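Long-range contact in YohF (Salmonella typhimurium, PDB 6WON), which probably acts as an oxidoreductase of the short-chain dehydrogenase/reductase family, with acetoin as its likely substrate: residues 93-101 and 148-156. Numbering follows the deposited sequence.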
# COMPACT_ATOMS: atom_id res chain seq x y z
N MET B 93 8.92 20.14 -9.58
CA MET B 93 8.53 20.09 -8.18
C MET B 93 8.69 21.46 -7.51
O MET B 93 9.62 22.22 -7.82
CB MET B 93 9.37 19.04 -7.46
CG MET B 93 9.04 18.87 -6.00
SD MET B 93 10.04 19.98 -4.98
CE MET B 93 11.69 19.42 -5.40
N THR B 94 7.76 21.77 -6.57
CA THR B 94 7.79 23.00 -5.76
C THR B 94 7.79 22.68 -4.27
O THR B 94 7.11 21.75 -3.83
CB THR B 94 6.61 23.95 -6.09
OG1 THR B 94 6.64 24.28 -7.49
CG2 THR B 94 6.74 25.26 -5.34
N LYS B 95 8.58 23.44 -3.52
CA LYS B 95 8.75 23.25 -2.09
C LYS B 95 8.24 24.47 -1.34
O LYS B 95 8.36 25.60 -1.81
CB LYS B 95 10.22 22.98 -1.72
CG LYS B 95 10.63 21.54 -1.95
CD LYS B 95 11.98 21.21 -1.36
CE LYS B 95 12.36 19.77 -1.71
NZ LYS B 95 13.71 19.39 -1.20
N SER B 96 7.71 24.21 -0.14
CA SER B 96 7.09 25.22 0.71
C SER B 96 6.68 24.58 2.03
O SER B 96 5.94 23.59 2.03
CB SER B 96 5.87 25.82 0.00
OG SER B 96 5.56 27.11 0.49
N ALA B 97 7.15 25.12 3.15
CA ALA B 97 6.81 24.54 4.44
C ALA B 97 5.30 24.58 4.66
O ALA B 97 4.65 25.58 4.36
CB ALA B 97 7.53 25.28 5.57
N PHE B 98 4.74 23.47 5.15
CA PHE B 98 3.29 23.35 5.28
C PHE B 98 2.70 24.47 6.12
O PHE B 98 1.67 25.06 5.75
CB PHE B 98 2.91 22.00 5.90
CG PHE B 98 1.56 22.02 6.56
CD1 PHE B 98 0.40 21.92 5.80
CD2 PHE B 98 1.43 22.17 7.95
CE1 PHE B 98 -0.84 21.96 6.39
CE2 PHE B 98 0.19 22.19 8.55
CZ PHE B 98 -0.95 22.08 7.77
N ILE B 99 3.32 24.77 7.27
CA ILE B 99 2.71 25.66 8.25
C ILE B 99 2.49 27.06 7.68
O ILE B 99 1.59 27.78 8.13
CB ILE B 99 3.56 25.70 9.54
CG1 ILE B 99 2.74 26.30 10.69
CG2 ILE B 99 4.87 26.48 9.32
CD1 ILE B 99 1.46 25.50 11.00
N ASP B 100 3.28 27.45 6.68
CA ASP B 100 3.31 28.82 6.17
C ASP B 100 2.85 28.97 4.73
O ASP B 100 2.74 30.10 4.24
CB ASP B 100 4.74 29.39 6.25
CG ASP B 100 5.09 29.86 7.63
OD1 ASP B 100 4.15 30.13 8.41
OD2 ASP B 100 6.30 29.96 7.94
N MET B 101 2.60 27.87 4.03
CA MET B 101 2.34 27.92 2.60
C MET B 101 1.14 28.82 2.29
O MET B 101 0.05 28.57 2.81
CB MET B 101 2.09 26.51 2.08
CG MET B 101 1.99 26.46 0.57
SD MET B 101 1.70 24.80 -0.08
CE MET B 101 1.69 23.82 1.41
N PRO B 148 5.68 10.85 1.54
CA PRO B 148 5.75 12.32 1.51
C PRO B 148 7.14 12.81 1.15
O PRO B 148 8.15 12.16 1.42
CB PRO B 148 5.38 12.72 2.94
CG PRO B 148 5.83 11.53 3.78
CD PRO B 148 5.55 10.33 2.91
N LEU B 149 7.18 13.99 0.52
CA LEU B 149 8.43 14.70 0.30
C LEU B 149 8.50 15.85 1.28
O LEU B 149 7.65 16.76 1.21
CB LEU B 149 8.51 15.22 -1.13
CG LEU B 149 9.69 16.14 -1.51
CD1 LEU B 149 11.05 15.43 -1.35
CD2 LEU B 149 9.53 16.64 -2.95
N PRO B 150 9.45 15.86 2.21
CA PRO B 150 9.48 16.93 3.22
C PRO B 150 9.57 18.30 2.57
O PRO B 150 10.22 18.48 1.54
CB PRO B 150 10.72 16.60 4.06
CG PRO B 150 11.45 15.50 3.35
CD PRO B 150 10.46 14.81 2.46
N GLN B 151 8.85 19.26 3.16
CA GLN B 151 8.71 20.64 2.69
C GLN B 151 7.92 20.75 1.40
O GLN B 151 7.92 21.81 0.78
CB GLN B 151 10.07 21.33 2.49
CG GLN B 151 10.95 21.31 3.70
CD GLN B 151 10.31 22.00 4.87
OE1 GLN B 151 10.20 23.23 4.90
NE2 GLN B 151 9.87 21.21 5.85
N ALA B 152 7.26 19.68 0.96
CA ALA B 152 6.54 19.70 -0.31
C ALA B 152 5.18 19.05 -0.15
O ALA B 152 4.80 18.13 -0.88
CB ALA B 152 7.36 19.01 -1.40
N SER B 153 4.41 19.54 0.84
CA SER B 153 3.11 18.93 1.13
C SER B 153 2.14 19.13 -0.02
O SER B 153 1.36 18.22 -0.34
CB SER B 153 2.53 19.52 2.41
OG SER B 153 2.39 20.93 2.31
N ALA B 154 2.13 20.31 -0.64
CA ALA B 154 1.24 20.52 -1.78
C ALA B 154 1.59 19.55 -2.91
O ALA B 154 0.71 18.90 -3.48
CB ALA B 154 1.34 21.97 -2.27
N TYR B 155 2.87 19.44 -3.23
CA TYR B 155 3.30 18.54 -4.30
C TYR B 155 2.92 17.10 -3.97
O TYR B 155 2.40 16.37 -4.83
CB TYR B 155 4.80 18.71 -4.50
CG TYR B 155 5.50 17.73 -5.40
CD1 TYR B 155 5.51 17.91 -6.77
CD2 TYR B 155 6.17 16.64 -4.86
CE1 TYR B 155 6.16 17.01 -7.59
CE2 TYR B 155 6.83 15.75 -5.66
CZ TYR B 155 6.82 15.93 -7.02
OH TYR B 155 7.48 15.01 -7.79
N THR B 156 3.13 16.67 -2.73
CA THR B 156 2.77 15.31 -2.33
C THR B 156 1.27 15.08 -2.46
O THR B 156 0.83 14.06 -3.00
CB THR B 156 3.20 15.07 -0.89
OG1 THR B 156 4.63 15.21 -0.77
CG2 THR B 156 2.75 13.68 -0.41
O HOH W 1 4.83 21.40 -2.34
O HOH W 2 12.67 17.76 0.67
O HOH W 3 5.01 21.48 2.82
O HOH W 4 4.24 22.79 -0.21
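Tyr155, the first residue of a YxxxK sequence motif in this short-chain dehydrogenase/reductase, receives the Met93 side chain over one face of its ring. The position probably corresponds to the family's active-site tyrosine. Met93 belongs to the loop that leaves strand 85-88 of the Rossmann-type parallel sheet, so the contact ties this loop to the start of helix 153-173. With CG anti to the backbone N (chi1 -179°), Met93 places that carbon almost exactly on the ring normal, 3.5 Å from the centroid of the Tyr155 ring, a CH-pi contact; the two side chains cross at about a right angle. The sulfur stands higher over the same ring, a more distant Met-aromatic contact, while the bent chain meets Leu149 tip to tip, Met93 SD lying 3.9 Å from Leu149 CD2.

Beyond this pair the backbones come together. Ser96 N donates to Gln151 O at 2.6 Å, and Lys95 runs extended past Gln151 until water 2, accepting from its NZ at 2.7 Å, links it to Pro150 O. The first amides of helix 153-173 reach the loop through water: water 1 accepts from Tyr155 N and donates to Thr94 O, while water 4 connects Ala154 N with Ser96 O. Solvent thus serves the amide groups that a helix start leaves without partners in the helix. The Ser96 hydroxyl instead bonds to Gln105 of helix 103-131.

Farther along, Phe98 presents its ring edge to Ser153 and packs on Met169 of a second subunit, whose Glu172 and Gln122 bind the Phe98 backbone. Met101 closes this end over the helix start, its SD resting 3.6 Å from Ala154 CB.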